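Local coordinates for protein putative enoyl-CoA hydratase (Streptomyces avermitilis, PDB 3GKB) that is a putative enoyl-CoA hydratase of the crotonase superfamily that probably acts on acyl-CoA thioesters, at residues Glu64-His69 against Val111-Lys116; Gly121-Ala126 against Leu140-Ala145. All blocks are in the same frame, centred on the assembly; numbering follows the deposited sequence.

Interaction 1: Glu64-His69 against Val111-Lys116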
loop_
_atom_site.group_PDB
_atom_site.type_symbol
_atom_site.label_atom_id
_atom_site.label_comp_id
_atom_site.label_asym_id
_atom_site.label_seq_id
_atom_site.Cartn_x
_atom_site.Cartn_y
_atom_site.Cartn_z
ATOM N N GLU B 64 17.514 23.656 -6.723
ATOM C CA GLU B 64 16.766 23.434 -5.478
ATOM C C GLU B 64 15.339 22.908 -5.685
ATOM O O GLU B 64 14.803 22.181 -4.813
ATOM C CB GLU B 64 16.712 24.736 -4.684
ATOM C CG GLU B 64 16.019 24.546 -3.359
ATOM C CD GLU B 64 16.338 25.620 -2.332
ATOM O OE1 GLU B 64 17.038 26.600 -2.683
ATOM O OE2 GLU B 64 15.866 25.438 -1.178
ATOM N N PHE B 65 14.728 23.287 -6.811
ATOM C CA PHE B 65 13.307 22.961 -7.112
ATOM C C PHE B 65 13.155 22.121 -8.375
ATOM O O PHE B 65 13.743 22.414 -9.406
ATOM C CB PHE B 65 12.492 24.247 -7.239
ATOM C CG PHE B 65 12.625 25.113 -6.041
ATOM C CD1 PHE B 65 11.971 24.773 -4.855
ATOM C CD2 PHE B 65 13.482 26.181 -6.048
ATOM C CE1 PHE B 65 12.152 25.527 -3.722
ATOM C CE2 PHE B 65 13.684 26.923 -4.909
ATOM C CZ PHE B 65 13.028 26.601 -3.754
ATOM N N PHE B 66 12.369 21.052 -8.274
ATOM C CA PHE B 66 11.950 20.291 -9.448
ATOM C C PHE B 66 10.864 21.095 -10.150
ATOM O O PHE B 66 11.060 21.570 -11.281
ATOM C CB PHE B 66 11.461 18.902 -9.030
ATOM C CG PHE B 66 10.949 18.076 -10.156
ATOM C CD1 PHE B 66 11.824 17.352 -10.967
ATOM C CD2 PHE B 66 9.594 18.038 -10.447
ATOM C CE1 PHE B 66 11.336 16.604 -12.008
ATOM C CE2 PHE B 66 9.113 17.289 -11.512
ATOM C CZ PHE B 66 9.986 16.582 -12.287
ATOM N N LEU B 67 9.743 21.294 -9.439
ATOM C CA LEU B 67 8.653 22.191 -9.841
ATOM C C LEU B 67 8.065 22.765 -8.563
ATOM O O LEU B 67 7.629 22.028 -7.723
ATOM C CB LEU B 67 7.565 21.480 -10.620
ATOM C CG LEU B 67 7.883 21.065 -12.063
ATOM C CD1 LEU B 67 6.735 20.145 -12.607
ATOM C CD2 LEU B 67 8.152 22.293 -12.983
ATOM N N ALA B 68 8.122 24.074 -8.413
ATOM C CA ALA B 68 7.790 24.715 -7.142
ATOM C C ALA B 68 6.350 24.455 -6.726
ATOM O O ALA B 68 6.093 24.085 -5.591
ATOM C CB ALA B 68 8.036 26.193 -7.238
ATOM N N HIS B 69 5.443 24.674 -7.679
ATOM C CA HIS B 69 3.980 24.652 -7.548
ATOM C C HIS B 69 3.427 25.463 -8.723
ATOM O O HIS B 69 4.193 26.015 -9.502
ATOM C CB HIS B 69 3.472 25.204 -6.189
ATOM C CG HIS B 69 3.981 26.570 -5.858
ATOM N ND1 HIS B 69 3.520 27.708 -6.489
ATOM C CD2 HIS B 69 4.950 26.976 -5.001
ATOM C CE1 HIS B 69 4.162 28.760 -6.009
ATOM N NE2 HIS B 69 5.053 28.343 -5.123
ATOM N N VAL B 111 10.361 10.059 -13.500
ATOM C CA VAL B 111 10.763 11.351 -12.896
ATOM C C VAL B 111 12.023 11.127 -12.062
ATOM O O VAL B 111 12.097 10.182 -11.268
ATOM C CB VAL B 111 9.647 11.959 -12.000
ATOM C CG1 VAL B 111 10.205 13.099 -11.103
ATOM C CG2 VAL B 111 8.442 12.468 -12.863
ATOM N N LYS B 112 13.019 11.969 -12.296
ATOM C CA LYS B 112 14.219 12.049 -11.477
ATOM C C LYS B 112 14.108 13.283 -10.579
ATOM O O LYS B 112 14.253 14.424 -11.069
ATOM C CB LYS B 112 15.450 12.168 -12.361
ATOM C CG LYS B 112 16.738 12.308 -11.569
ATOM C CD LYS B 112 17.968 12.142 -12.466
ATOM C CE LYS B 112 18.156 13.301 -13.398
ATOM N NZ LYS B 112 19.446 13.217 -14.180
ATOM N N LEU B 113 13.878 13.051 -9.288
ATOM C CA LEU B 113 13.599 14.108 -8.321
ATOM C C LEU B 113 14.791 14.316 -7.397
ATOM O O LEU B 113 15.049 13.507 -6.503
ATOM C CB LEU B 113 12.346 13.773 -7.498
ATOM C CG LEU B 113 11.940 14.818 -6.438
ATOM C CD1 LEU B 113 11.489 16.124 -7.155
ATOM C CD2 LEU B 113 10.865 14.312 -5.503
ATOM N N ALA B 114 15.472 15.440 -7.593
ATOM C CA ALA B 114 16.617 15.791 -6.779
ATOM C C ALA B 114 16.286 16.854 -5.747
ATOM O O ALA B 114 16.861 16.819 -4.650
ATOM C CB ALA B 114 17.796 16.230 -7.659
ATOM N N GLY B 115 15.333 17.729 -6.043
ATOM C CA GLY B 115 14.990 18.833 -5.174
ATOM C C GLY B 115 13.539 18.799 -4.706
ATOM O O GLY B 115 12.941 17.716 -4.543
ATOM N N LYS B 116 12.996 19.990 -4.472
ATOM C CA LYS B 116 11.658 20.144 -3.921
ATOM C C LYS B 116 10.585 20.279 -5.000
ATOM O O LYS B 116 10.747 21.032 -5.979
ATOM C CB LYS B 116 11.589 21.363 -2.991
ATOM C CG LYS B 116 12.447 21.243 -1.749
ATOM C CD LYS B 116 12.697 22.608 -1.160
ATOM C CE LYS B 116 13.442 22.560 0.159
ATOM N NZ LYS B 116 14.807 22.031 -0.019
HETATM O O HOH W 1 15.968 21.397 -2.422
#

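Interaction 2: Gly121-Ala126 against Leu140-Ala145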
loop_
_atom_site.group_PDB
_atom_site.type_symbol
_atom_site.label_atom_id
_atom_site.label_comp_id
_atom_site.label_asym_id
_atom_site.label_seq_id
_atom_site.Cartn_x
_atom_site.Cartn_y
_atom_site.Cartn_z
ATOM N N GLY B 121 3.508 20.583 -8.629
ATOM C CA GLY B 121 4.774 19.880 -8.878
ATOM C C GLY B 121 4.766 18.492 -8.267
ATOM O O GLY B 121 5.296 17.530 -8.855
ATOM N N ALA B 122 4.175 18.353 -7.081
ATOM C CA ALA B 122 4.128 17.033 -6.418
ATOM C C ALA B 122 3.155 16.112 -7.147
ATOM O O ALA B 122 3.355 14.887 -7.217
ATOM C CB ALA B 122 3.729 17.166 -4.947
ATOM N N GLU B 123 2.096 16.700 -7.693
ATOM C CA GLU B 123 1.139 15.981 -8.537
ATOM C C GLU B 123 1.817 15.409 -9.781
ATOM O O GLU B 123 1.572 14.258 -10.141
ATOM C CB GLU B 123 -0.069 16.882 -8.897
ATOM C CG GLU B 123 -0.895 17.277 -7.645
ATOM C CD GLU B 123 -2.011 18.345 -7.859
ATOM O OE1 GLU B 123 -3.129 18.136 -7.358
ATOM O OE2 GLU B 123 -1.763 19.392 -8.492
ATOM N N PHE B 124 2.675 16.227 -10.405
ATOM C CA PHE B 124 3.457 15.874 -11.604
ATOM C C PHE B 124 4.339 14.675 -11.291
ATOM O O PHE B 124 4.300 13.637 -11.993
ATOM C CB PHE B 124 4.280 17.122 -12.001
ATOM C CG PHE B 124 4.999 17.028 -13.303
ATOM C CD1 PHE B 124 4.702 17.935 -14.318
ATOM C CD2 PHE B 124 6.023 16.119 -13.513
ATOM C CE1 PHE B 124 5.351 17.904 -15.512
ATOM C CE2 PHE B 124 6.694 16.098 -14.759
ATOM C CZ PHE B 124 6.345 16.988 -15.733
ATOM N N VAL B 125 5.053 14.755 -10.157
ATOM C CA VAL B 125 5.913 13.649 -9.723
ATOM C C VAL B 125 5.115 12.360 -9.566
ATOM O O VAL B 125 5.562 11.306 -10.046
ATOM C CB VAL B 125 6.686 13.982 -8.419
ATOM C CG1 VAL B 125 7.446 12.723 -7.870
ATOM C CG2 VAL B 125 7.653 15.175 -8.647
ATOM N N ALA B 126 3.951 12.425 -8.905
ATOM C CA ALA B 126 3.178 11.205 -8.572
ATOM C C ALA B 126 2.489 10.594 -9.793
ATOM O O ALA B 126 2.154 9.421 -9.794
ATOM C CB ALA B 126 2.138 11.516 -7.498
ATOM N N LEU B 140 8.820 16.390 -1.131
ATOM C CA LEU B 140 7.507 16.404 -1.734
ATOM C C LEU B 140 6.499 16.902 -0.728
ATOM O O LEU B 140 6.472 16.416 0.419
ATOM C CB LEU B 140 7.088 15.000 -2.150
ATOM C CG LEU B 140 7.603 14.496 -3.470
ATOM C CD1 LEU B 140 7.401 12.995 -3.530
ATOM C CD2 LEU B 140 6.867 15.230 -4.626
ATOM N N GLY B 141 5.698 17.872 -1.130
ATOM C CA GLY B 141 4.648 18.363 -0.257
ATOM C C GLY B 141 3.432 18.854 -1.008
ATOM O O GLY B 141 3.544 19.408 -2.115
ATOM N N GLN B 142 2.263 18.687 -0.398
ATOM C CA GLN B 142 1.035 19.269 -0.958
ATOM C C GLN B 142 0.780 20.554 -0.166
ATOM O O GLN B 142 0.240 20.521 0.921
ATOM C CB GLN B 142 -0.162 18.309 -0.884
ATOM C CG GLN B 142 -0.017 17.012 -1.718
ATOM C CD GLN B 142 0.051 17.193 -3.262
ATOM O OE1 GLN B 142 0.412 16.233 -3.970
ATOM N NE2 GLN B 142 -0.302 18.403 -3.791
ATOM N N ILE B 143 1.211 21.683 -0.714
ATOM C CA ILE B 143 1.147 22.972 -0.023
ATOM C C ILE B 143 -0.255 23.597 0.009
ATOM O O ILE B 143 -0.490 24.574 0.739
ATOM C CB ILE B 143 2.134 23.959 -0.704
ATOM C CG1 ILE B 143 2.412 25.194 0.163
ATOM C CG2 ILE B 143 1.588 24.420 -2.059
ATOM C CD1 ILE B 143 3.321 24.949 1.339
ATOM N N GLU B 144 -1.156 23.045 -0.807
ATOM C CA GLU B 144 -2.462 23.628 -1.081
ATOM C C GLU B 144 -3.256 24.042 0.151
ATOM O O GLU B 144 -3.754 25.173 0.203
ATOM C CB GLU B 144 -3.285 22.679 -1.948
ATOM C CG GLU B 144 -2.773 22.618 -3.403
ATOM C CD GLU B 144 -1.786 21.457 -3.675
ATOM O OE1 GLU B 144 -1.051 21.034 -2.760
ATOM O OE2 GLU B 144 -1.734 20.990 -4.837
ATOM N N ALA B 145 -3.352 23.152 1.137
ATOM C CA ALA B 145 -4.122 23.421 2.347
ATOM C C ALA B 145 -3.694 24.715 3.028
ATOM O O ALA B 145 -4.527 25.426 3.594
ATOM C CB ALA B 145 -4.051 22.212 3.342
HETATM O O HOH W 2 0.948 14.039 -5.454
HETATM O O HOH W 3 -3.151 21.369 -6.970
#

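Interaction 1: Glu64-His69 against Val111-Lys116
In this crotonase-fold chain a single parallel beta bridge pairs F65 with K116. It joins the loop after strand 55-60 to the start of strand 116-118. K116 N donates a nearly straight bond to E64 O (2.9 Å, 167°). F66 N returns one to K116 O at 2.8 Å, less straight. The K116 side chain runs past the F65 ring, with CD 3.9 Å from F65 CE1. E64 CG lies over one face of the same ring, because CG stands anti to the backbone N (chi1 -177°). The K116 chain bends at chi4, which brings NZ to E64. Its salt bridge to E64 is long, 3.8 Å from NZ to OE2, and the stronger partner of OE2 is R268. A water accepts from K116 NZ and donates to E64 O, so this carbonyl takes two hydrogen bonds. F66 fills the inner side. Its CB presses on L113 CD1 at 3.4 Å, and these two side chains cross at about a right angle. Farther along the same strand, F66 CZ lies 3.7 Å from V111 CG1.

Interaction 2: Gly121-Ala126 against Leu140-Ala145
A122 and L140 pack where helix 120-127 of the crotonase fold, which follows a glycine-rich turn, meets the end of strand 139-141. This half is tight and apolar. L140 CD2 touches A122 CB at 3.7 Å. V125 and L140 reach toward each other tip to tip, with V125 CB 4.0 Å from L140 CD2. A122 CB also lies 3.6 Å from G141 O.

The other half is looser, polar and bridged by water, though still buried. E123 and E144 come from opposite directions, their carboxylate planes 73° apart. Their OE2 atoms stay 4.0 Å from each other. By sequence pattern they probably match the two catalytic glutamates of enoyl-CoA hydratases, which hold a water between them. E123 OE1 takes bonds from the backbone N atoms of G153 and G155. Q142 bends at chi2 (-65°), which brings its amide beside A122 and E123 CG. A water donates to Q142 OE1 and, weakly, to A122 O. Q142 NE2 donates to E144 OE1 on its syn side at 2.9 Å, with E144 OE1 almost in the amide plane. With an alanine here, E144 OE1 would lose this N-H partner and its carboxylate would probably be freer to turn. Between the two glutamates a second water donates to both, 2.9 Å from E123 OE2 and 2.6 Å from E144 OE2.

In the fold
Both contacts meet at helix 120-127, and their centres lie about 10 Å apart. Interaction 1 is partly buried. It combines backbone pairing and an outward lysine-glutamate pair with an aromatic inner side. Interaction 2 is fully buried. Its two segments meet through side-chain packing and bridging waters, with no direct hydrogen bond between them. The apolar sides of the two run together. L67 of the 64-69 loop packs on F124, F66 packs on V125, and L113 meets L140. Loop 64-69 and the N-terminal end of helix 120-127 probably supply the oxyanion hole, as in other crotonases. Interaction 2 adds the water-bridged glutamates to the same region.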